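Local structure of glyoxalase-related enzyme, AraC type (Clostridium phytofermentans, 3BT3) at residues Thr29-Lys37 with Ile49-Tyr60; Val108-Ser117 with Glu128-Gly136. The protein is of unknown function but belongs to the glyoxalase/bleomycin-resistance (VOC) superfamily and probably forms the ligand-binding part of an AraC-type transcription regulator. All blocks are in the same frame, centred on the assembly; numbering follows the deposited sequence.

Interaction 1 (Thr29-Lys37 with Ile49-Tyr60)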
loop_
_atom_site.group_PDB
_atom_site.type_symbol
_atom_site.label_atom_id
_atom_site.label_comp_id
_atom_site.label_asym_id
_atom_site.label_seq_id
_atom_site.Cartn_x
_atom_site.Cartn_y
_atom_site.Cartn_z
ATOM N N THR A 29 7.476 -1.172 11.535
ATOM C CA THR A 29 7.465 -0.756 12.934
ATOM C C THR A 29 8.478 -1.484 13.808
ATOM O O THR A 29 8.727 -2.674 13.623
ATOM C CB THR A 29 6.051 -0.943 13.564
ATOM O OG1 THR A 29 6.101 -0.681 14.972
ATOM C CG2 THR A 29 5.562 -2.358 13.353
ATOM N N LYS A 30 9.045 -0.754 14.768
ATOM C CA LYS A 30 10.016 -1.309 15.715
ATOM C C LYS A 30 9.325 -2.009 16.892
ATOM O O LYS A 30 9.945 -2.803 17.587
ATOM C CB LYS A 30 10.941 -0.210 16.247
ATOM C CG LYS A 30 11.852 0.400 15.197
ATOM C CD LYS A 30 12.709 -0.663 14.504
ATOM C CE LYS A 30 13.683 -1.336 15.469
ATOM N NZ LYS A 30 14.694 -0.380 16.024
ATOM N N ASP A 31 8.047 -1.701 17.113
ATOM C CA ASP A 31 7.272 -2.321 18.187
ATOM C C ASP A 31 5.817 -2.490 17.726
ATOM O O ASP A 31 4.959 -1.641 17.964
ATOM C CB ASP A 31 7.351 -1.478 19.468
ATOM C CG ASP A 31 6.837 -2.234 20.702
ATOM O OD1 ASP A 31 7.015 -1.727 21.834
ATOM O OD2 ASP A 31 6.256 -3.335 20.545
ATOM N N MET A 32 5.561 -3.620 17.077
ATOM C CA MET A 32 4.255 -3.960 16.509
ATOM C C MET A 32 3.053 -3.830 17.450
ATOM O O MET A 32 2.023 -3.264 17.071
ATOM C CB MET A 32 4.318 -5.380 15.914
ATOM C CG MET A 32 3.432 -5.590 14.691
ATOM S SD MET A 32 3.970 -7.005 13.668
ATOM C CE MET A 32 2.954 -8.088 14.218
ATOM N N ASP A 33 3.168 -4.358 18.664
ATOM C CA ASP A 33 2.085 -4.271 19.630
ATOM C C ASP A 33 1.618 -2.837 19.851
ATOM O O ASP A 33 0.414 -2.563 19.823
ATOM C CB ASP A 33 2.522 -4.878 20.955
ATOM C CG ASP A 33 2.444 -6.388 20.950
ATOM O OD1 ASP A 33 1.313 -6.919 20.999
ATOM O OD2 ASP A 33 3.508 -7.041 20.885
ATOM N N LYS A 34 2.563 -1.921 20.058
ATOM C CA LYS A 34 2.205 -0.522 20.280
ATOM C C LYS A 34 1.514 0.065 19.043
ATOM O O LYS A 34 0.568 0.846 19.168
ATOM C CB LYS A 34 3.450 0.310 20.642
ATOM C CG LYS A 34 3.160 1.803 20.831
ATOM C CD LYS A 34 4.343 2.567 21.423
ATOM C CE LYS A 34 5.433 2.830 20.394
ATOM N NZ LYS A 34 5.001 3.798 19.337
ATOM N N THR A 35 1.991 -0.318 17.857
ATOM C CA THR A 35 1.421 0.155 16.597
ATOM C C THR A 35 -0.008 -0.344 16.441
ATOM O O THR A 35 -0.903 0.408 16.069
ATOM C CB THR A 35 2.249 -0.333 15.408
ATOM O OG1 THR A 35 3.545 0.269 15.469
ATOM C CG2 THR A 35 1.577 0.028 14.083
ATOM N N VAL A 36 -0.211 -1.616 16.750
ATOM C CA VAL A 36 -1.532 -2.223 16.663
ATOM C C VAL A 36 -2.508 -1.599 17.668
ATOM O O VAL A 36 -3.688 -1.425 17.362
ATOM C CB VAL A 36 -1.437 -3.746 16.911
ATOM C CG1 VAL A 36 -2.798 -4.320 17.231
ATOM C CG2 VAL A 36 -0.863 -4.427 15.692
ATOM N N LYS A 37 -2.020 -1.271 18.862
ATOM C CA LYS A 37 -2.875 -0.679 19.886
ATOM C C LYS A 37 -3.302 0.708 19.439
ATOM O O LYS A 37 -4.421 1.146 19.704
ATOM C CB LYS A 37 -2.141 -0.598 21.226
ATOM C CG LYS A 37 -2.213 -1.882 22.028
ATOM C CD LYS A 37 -1.294 -1.848 23.246
ATOM C CE LYS A 37 -1.550 -3.032 24.194
ATOM N NZ LYS A 37 -1.368 -4.372 23.544
ATOM N N ILE A 49 -1.255 -9.898 15.589
ATOM C CA ILE A 49 0.147 -10.183 15.366
ATOM C C ILE A 49 0.273 -11.682 15.130
ATOM O O ILE A 49 -0.053 -12.491 15.990
ATOM C CB ILE A 49 0.967 -9.726 16.578
ATOM C CG1 ILE A 49 0.897 -8.194 16.669
ATOM C CG2 ILE A 49 2.397 -10.236 16.472
ATOM C CD1 ILE A 49 1.531 -7.599 17.905
ATOM N N VAL A 50 0.744 -12.042 13.944
ATOM C CA VAL A 50 0.874 -13.436 13.540
ATOM C C VAL A 50 2.152 -14.154 13.955
ATOM O O VAL A 50 2.149 -15.369 14.145
ATOM C CB VAL A 50 0.701 -13.540 12.012
ATOM C CG1 VAL A 50 0.949 -14.963 11.536
ATOM C CG2 VAL A 50 -0.702 -13.086 11.638
ATOM N N ALA A 51 3.244 -13.415 14.102
ATOM C CA ALA A 51 4.510 -14.027 14.486
ATOM C C ALA A 51 5.386 -13.079 15.303
ATOM O O ALA A 51 5.482 -11.893 14.997
ATOM C CB ALA A 51 5.251 -14.473 13.243
ATOM N N ARG A 52 6.029 -13.610 16.339
ATOM C CA ARG A 52 6.904 -12.810 17.198
ATOM C C ARG A 52 8.351 -13.311 17.159
ATOM O O ARG A 52 8.610 -14.430 16.723
ATOM C CB ARG A 52 6.388 -12.844 18.643
ATOM C CG ARG A 52 5.004 -12.260 18.807
ATOM C CD ARG A 52 4.443 -12.511 20.191
ATOM N NE ARG A 52 3.159 -11.842 20.362
ATOM C CZ ARG A 52 3.003 -10.518 20.400
ATOM N NH1 ARG A 52 4.061 -9.717 20.285
ATOM N NH2 ARG A 52 1.789 -9.991 20.535
ATOM N N ASP A 53 9.289 -12.476 17.607
ATOM C CA ASP A 53 10.701 -12.849 17.642
ATOM C C ASP A 53 11.033 -13.502 18.982
ATOM O O ASP A 53 10.154 -13.685 19.822
ATOM C CB ASP A 53 11.607 -11.630 17.404
ATOM C CG ASP A 53 11.459 -10.552 18.476
ATOM O OD1 ASP A 53 10.902 -10.826 19.561
ATOM O OD2 ASP A 53 11.920 -9.420 18.228
ATOM N N ASP A 54 12.297 -13.853 19.190
ATOM C CA ASP A 54 12.684 -14.501 20.435
ATOM C C ASP A 54 12.511 -13.610 21.662
ATOM O O ASP A 54 12.444 -14.099 22.789
ATOM C CB ASP A 54 14.126 -15.029 20.345
ATOM C CG ASP A 54 15.035 -14.146 19.496
ATOM O OD1 ASP A 54 14.812 -14.051 18.265
ATOM O OD2 ASP A 54 15.980 -13.550 20.061
ATOM N N GLU A 55 12.410 -12.305 21.442
ATOM C CA GLU A 55 12.246 -11.368 22.541
ATOM C C GLU A 55 10.789 -10.967 22.797
ATOM O O GLU A 55 10.508 -10.154 23.675
ATOM C CB GLU A 55 13.131 -10.144 22.287
ATOM C CG GLU A 55 14.619 -10.506 22.286
ATOM C CD GLU A 55 15.537 -9.358 21.887
ATOM O OE1 GLU A 55 15.433 -8.268 22.495
ATOM O OE2 GLU A 55 16.375 -9.553 20.972
ATOM N N GLY A 56 9.865 -11.546 22.034
ATOM C CA GLY A 56 8.451 -11.257 22.227
ATOM C C GLY A 56 7.798 -10.220 21.324
ATOM O O GLY A 56 6.591 -10.001 21.399
ATOM N N PHE A 57 8.583 -9.580 20.467
ATOM C CA PHE A 57 8.056 -8.559 19.570
ATOM C C PHE A 57 7.526 -9.141 18.262
ATOM O O PHE A 57 7.987 -10.179 17.798
ATOM C CB PHE A 57 9.146 -7.529 19.300
ATOM C CG PHE A 57 9.498 -6.710 20.504
ATOM C CD1 PHE A 57 8.825 -5.522 20.770
ATOM C CD2 PHE A 57 10.456 -7.156 21.410
ATOM C CE1 PHE A 57 9.098 -4.790 21.920
ATOM C CE2 PHE A 57 10.737 -6.429 22.569
ATOM C CZ PHE A 57 10.057 -5.245 22.823
ATOM N N GLY A 58 6.554 -8.466 17.668
ATOM C CA GLY A 58 5.991 -8.951 16.423
ATOM C C GLY A 58 6.884 -8.773 15.213
ATOM O O GLY A 58 7.463 -7.709 15.026
ATOM N N ASP A 59 7.010 -9.821 14.400
ATOM C CA ASP A 59 7.807 -9.766 13.172
ATOM C C ASP A 59 6.847 -9.503 12.024
ATOM O O ASP A 59 7.175 -8.813 11.066
ATOM C CB ASP A 59 8.513 -11.096 12.885
ATOM C CG ASP A 59 9.726 -11.324 13.756
ATOM O OD1 ASP A 59 10.525 -10.374 13.927
ATOM O OD2 ASP A 59 9.886 -12.462 14.253
ATOM N N TYR A 60 5.658 -10.081 12.129
ATOM C CA TYR A 60 4.655 -9.926 11.096
ATOM C C TYR A 60 3.258 -9.859 11.675
ATOM O O TYR A 60 2.936 -10.554 12.645
ATOM C CB TYR A 60 4.707 -11.085 10.096
ATOM C CG TYR A 60 3.664 -10.929 9.025
ATOM C CD1 TYR A 60 3.776 -9.923 8.065
ATOM C CD2 TYR A 60 2.519 -11.722 9.018
ATOM C CE1 TYR A 60 2.772 -9.704 7.135
ATOM C CE2 TYR A 60 1.506 -11.514 8.088
ATOM C CZ TYR A 60 1.642 -10.501 7.151
ATOM O OH TYR A 60 0.658 -10.283 6.224
HETATM O O HOH W 1 8.228 -5.425 16.418
HETATM O O HOH W 2 5.740 -5.844 19.399
#
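Asp33 and Arg52 form an end-on salt bridge with one nitrogen for each oxygen: NH2 of Arg52 donates to OD1 of Asp33 at 3.1 Å, and NH1 of Arg52 to OD2 of Asp33 at 2.8 Å. Both oxygens use their syn lone pairs, and the carboxylate and guanidinium planes lie only 3° apart. Ile49 CG2 sits 4.0 Å above the centre of one guanidinium face, so an apolar group backs the ion pair. Met32 runs deeper. Its CB rests 4.0 Å from CA of Gly58, and its CG passes CG1 of Ile49 at 4.1 Å. SD of Met32 lies 3.7 Å from C of Gly58. The bend at chi3 (98°) then carries CE toward Ile49 and Tyr60, although the contacts modelled there are too short to be relied on. This packing sets helix 32-41 against strands 46-52 and 58-64 within one beta-alpha-beta-beta-beta module of the VOC fold; Met32 and Val36 also touch Leu83 on strand 81-85, while Tyr60 packs on Phe95 of the second subunit. At the helix start, Asp31 holds the N-cap position, and its OD2 takes a bond from water 2 at 2.8 Å. The same water donates to Asp33 OD2 and accepts from the backbone N atoms of Asp33 and Gly58, tying the first helical turn to the strand. Beside it, the carboxylate of Asp31 meets the edge of the Phe57 ring, with CG of Asp31 3.6 Å from CE1 of Phe57 and the planes 70° apart.

Interaction 2 (Val108-Ser117 with Glu128-Gly136)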
loop_
_atom_site.group_PDB
_atom_site.type_symbol
_atom_site.label_atom_id
_atom_site.label_comp_id
_atom_site.label_asym_id
_atom_site.label_seq_id
_atom_site.Cartn_x
_atom_site.Cartn_y
_atom_site.Cartn_z
ATOM N N VAL A 108 -10.950 10.447 16.051
ATOM C CA VAL A 108 -9.550 10.553 16.430
ATOM C C VAL A 108 -9.414 11.548 17.582
ATOM O O VAL A 108 -8.873 11.215 18.641
ATOM C CB VAL A 108 -8.678 11.019 15.229
ATOM C CG1 VAL A 108 -7.259 11.307 15.685
ATOM C CG2 VAL A 108 -8.663 9.944 14.147
ATOM N N LYS A 109 -9.910 12.768 17.381
ATOM C CA LYS A 109 -9.834 13.782 18.430
ATOM C C LYS A 109 -10.477 13.282 19.718
ATOM O O LYS A 109 -9.924 13.444 20.802
ATOM C CB LYS A 109 -10.513 15.083 17.983
ATOM C CG LYS A 109 -9.574 16.084 17.298
ATOM C CD LYS A 109 -8.418 16.466 18.218
ATOM C CE LYS A 109 -8.005 17.924 18.055
ATOM N NZ LYS A 109 -7.425 18.239 16.713
ATOM N N GLU A 110 -11.644 12.664 19.591
ATOM C CA GLU A 110 -12.356 12.148 20.750
ATOM C C GLU A 110 -11.542 11.113 21.498
ATOM O O GLU A 110 -11.689 10.971 22.717
ATOM C CB GLU A 110 -13.694 11.537 20.333
ATOM C CG GLU A 110 -14.890 12.335 20.807
ATOM C CD GLU A 110 -14.969 13.716 20.170
ATOM O OE1 GLU A 110 -13.938 14.433 20.149
ATOM O OE2 GLU A 110 -16.069 14.085 19.695
ATOM N N ASN A 111 -10.688 10.390 20.781
ATOM C CA ASN A 111 -9.874 9.376 21.430
ATOM C C ASN A 111 -8.542 9.885 21.959
ATOM O O ASN A 111 -7.661 9.100 22.299
ATOM C CB ASN A 111 -9.681 8.177 20.507
ATOM C CG ASN A 111 -10.902 7.276 20.482
ATOM O OD1 ASN A 111 -11.334 6.775 21.525
ATOM N ND2 ASN A 111 -11.467 7.064 19.297
ATOM N N GLY A 112 -8.405 11.205 22.025
ATOM C CA GLY A 112 -7.205 11.799 22.582
ATOM C C GLY A 112 -5.996 12.050 21.712
ATOM O O GLY A 112 -4.989 12.558 22.203
ATOM N N TRP A 113 -6.071 11.709 20.433
ATOM C CA TRP A 113 -4.935 11.940 19.559
ATOM C C TRP A 113 -5.039 13.355 18.974
ATOM O O TRP A 113 -6.040 13.701 18.341
ATOM C CB TRP A 113 -4.915 10.888 18.459
ATOM C CG TRP A 113 -3.637 10.845 17.712
ATOM C CD1 TRP A 113 -3.408 11.313 16.459
ATOM C CD2 TRP A 113 -2.396 10.312 18.178
ATOM N NE1 TRP A 113 -2.100 11.108 16.110
ATOM C CE2 TRP A 113 -1.454 10.493 17.149
ATOM C CE3 TRP A 113 -1.991 9.695 19.369
ATOM C CZ2 TRP A 113 -0.124 10.080 17.270
ATOM C CZ3 TRP A 113 -0.665 9.283 19.492
ATOM C CH2 TRP A 113 0.251 9.477 18.448
ATOM N N ASP A 114 -4.012 14.172 19.200
ATOM C CA ASP A 114 -4.018 15.545 18.713
ATOM C C ASP A 114 -3.191 15.809 17.472
ATOM O O ASP A 114 -3.260 16.901 16.910
ATOM C CB ASP A 114 -3.579 16.511 19.818
ATOM C CG ASP A 114 -4.729 16.905 20.726
ATOM O OD1 ASP A 114 -5.826 17.192 20.184
ATOM O OD2 ASP A 114 -4.547 16.936 21.967
ATOM N N GLN A 115 -2.413 14.819 17.044
ATOM C CA GLN A 115 -1.588 14.974 15.858
ATOM C C GLN A 115 -2.364 14.571 14.605
ATOM O O GLN A 115 -2.054 13.576 13.941
ATOM C CB GLN A 115 -0.318 14.139 15.983
ATOM C CG GLN A 115 0.502 14.438 17.219
ATOM C CD GLN A 115 1.767 13.607 17.265
ATOM O OE1 GLN A 115 2.669 13.792 16.449
ATOM N NE2 GLN A 115 1.836 12.673 18.212
ATOM N N ILE A 116 -3.385 15.362 14.310
ATOM C CA ILE A 116 -4.255 15.184 13.157
ATOM C C ILE A 116 -4.455 16.600 12.617
ATOM O O ILE A 116 -4.849 17.494 13.357
ATOM C CB ILE A 116 -5.622 14.586 13.579
ATOM C CG1 ILE A 116 -6.681 14.828 12.502
ATOM C CG2 ILE A 116 -6.095 15.227 14.865
ATOM C CD1 ILE A 116 -6.414 14.140 11.202
ATOM N N SER A 117 -4.162 16.812 11.343
ATOM C CA SER A 117 -4.322 18.130 10.742
ATOM C C SER A 117 -5.803 18.433 10.582
ATOM O O SER A 117 -6.638 17.541 10.704
ATOM C CB SER A 117 -3.666 18.171 9.359
ATOM O OG SER A 117 -4.461 17.473 8.420
ATOM N N GLU A 128 -9.498 16.627 2.638
ATOM C CA GLU A 128 -8.543 15.720 3.226
ATOM C C GLU A 128 -7.963 16.219 4.538
ATOM O O GLU A 128 -8.170 17.363 4.938
ATOM C CB GLU A 128 -7.419 15.435 2.223
ATOM C CG GLU A 128 -6.065 16.041 2.544
ATOM C CD GLU A 128 -4.932 15.374 1.760
ATOM O OE1 GLU A 128 -5.027 15.307 0.514
ATOM O OE2 GLU A 128 -3.950 14.916 2.390
ATOM N N CYS A 129 -7.270 15.314 5.214
ATOM C CA CYS A 129 -6.588 15.607 6.460
ATOM C C CYS A 129 -5.605 14.463 6.630
ATOM O O CYS A 129 -5.862 13.347 6.181
ATOM C CB CYS A 129 -7.559 15.664 7.646
ATOM S SG CYS A 129 -8.206 14.075 8.201
ATOM N N SER A 130 -4.465 14.746 7.241
ATOM C CA SER A 130 -3.481 13.707 7.453
ATOM C C SER A 130 -3.280 13.472 8.946
ATOM O O SER A 130 -3.461 14.371 9.763
ATOM C CB SER A 130 -2.166 14.066 6.748
ATOM O OG SER A 130 -1.707 15.346 7.120
ATOM N N ILE A 131 -2.932 12.240 9.292
ATOM C CA ILE A 131 -2.729 11.861 10.678
ATOM C C ILE A 131 -1.319 11.334 10.823
ATOM O O ILE A 131 -0.814 10.662 9.932
ATOM C CB ILE A 131 -3.712 10.743 11.086
ATOM C CG1 ILE A 131 -5.139 11.195 10.777
ATOM C CG2 ILE A 131 -3.562 10.405 12.571
ATOM C CD1 ILE A 131 -6.204 10.183 11.139
ATOM N N THR A 132 -0.682 11.658 11.940
ATOM C CA THR A 132 0.656 11.175 12.217
ATOM C C THR A 132 0.448 9.992 13.155
ATOM O O THR A 132 -0.249 10.126 14.159
ATOM C CB THR A 132 1.492 12.237 12.932
ATOM O OG1 THR A 132 1.576 13.410 12.112
ATOM C CG2 THR A 132 2.892 11.705 13.208
ATOM N N THR A 133 1.028 8.837 12.831
ATOM C CA THR A 133 0.853 7.657 13.673
ATOM C C THR A 133 1.793 7.678 14.858
ATOM O O THR A 133 2.653 8.551 14.958
ATOM C CB THR A 133 1.114 6.343 12.903
ATOM O OG1 THR A 133 2.512 6.230 12.584
ATOM C CG2 THR A 133 0.301 6.315 11.639
ATOM N N THR A 134 1.629 6.699 15.744
ATOM C CA THR A 134 2.467 6.585 16.936
ATOM C C THR A 134 3.902 6.296 16.524
ATOM O O THR A 134 4.819 6.450 17.318
ATOM C CB THR A 134 1.993 5.433 17.875
ATOM O OG1 THR A 134 2.737 5.470 19.098
ATOM C CG2 THR A 134 2.221 4.076 17.225
ATOM N N ASP A 135 4.086 5.876 15.276
ATOM C CA ASP A 135 5.413 5.553 14.774
ATOM C C ASP A 135 6.040 6.696 13.992
ATOM O O ASP A 135 7.196 6.613 13.596
ATOM C CB ASP A 135 5.336 4.308 13.891
ATOM C CG ASP A 135 4.848 3.092 14.651
ATOM O OD1 ASP A 135 3.810 2.507 14.273
ATOM O OD2 ASP A 135 5.509 2.727 15.643
ATOM N N GLY A 136 5.269 7.753 13.756
ATOM C CA GLY A 136 5.791 8.887 13.017
ATOM C C GLY A 136 5.385 9.010 11.554
ATOM O O GLY A 136 5.549 10.081 10.979
#
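Trp113 swings its indole toward Thr132 because its CG lies trans to the backbone N (chi1 -167°), whereas Ser117 turns OG between its own N and carbonyl carbon (chi1 75°), facing Ser130. The indole NE1 of Trp113 comes within 2.9 Å of Thr132 O near the ring plane, but the bond is weak, being bent to 124°. NE1 also makes a weak bond to Gln115 O, so its one N-H is divided between its own segment and strand 126-132. Gln115 CG covers one face of the indole, offset toward the rim, and Trp38 of helix 32-41 meets the ring edge-to-face. The backbone bonds are straighter: Thr132 N donates to Gln115 O at 3.1 Å, and Ser117 N to Ser130 O at 3.0 Å. They flank Ile116 and Ile131, an antiparallel non-hydrogen-bonded pair with CA atoms 4.4 Å apart. Beyond it, OG of Ser117 accepts from Ser130 N at 3.0 Å. Beneath, CD1 of Ile116 reaches SG of Cys129 at 3.5 Å, and CG2 of Val108 meets CD1 of Ile131 at 3.9 Å. The chain leaving helix 101-110 joins strand 126-132 before continuing to strand 120-122, as expected of the helix-to-strand connection in a VOC beta-alpha-beta-beta-beta module.

How the interactions relate
The two interactions occupy equivalent halves of the chain: interaction 1 lies in the module of strands 26-29, 46-52, 58-64 and 81-85, interaction 2 in that of strands 92-99, 120-122, 126-132 and 138-144. Their centres are 22 Å apart, yet their segments touch. Thr35 OG1 lies 2.6 Å from Asp135 OD1, and Lys34 NZ 2.8 Å from Thr134 OG1; both are probable hydrogen bonds from helix 32-41 to the turn after strand 126-132. Trp38, one helical turn beyond Lys34, touches the side chains of Ile131, Thr133 and Thr134, adding packing to the two polar links. Neither contact includes an identified ligand or metal site; the geometry shows a direct join through helix 32-41 and turn 133-136.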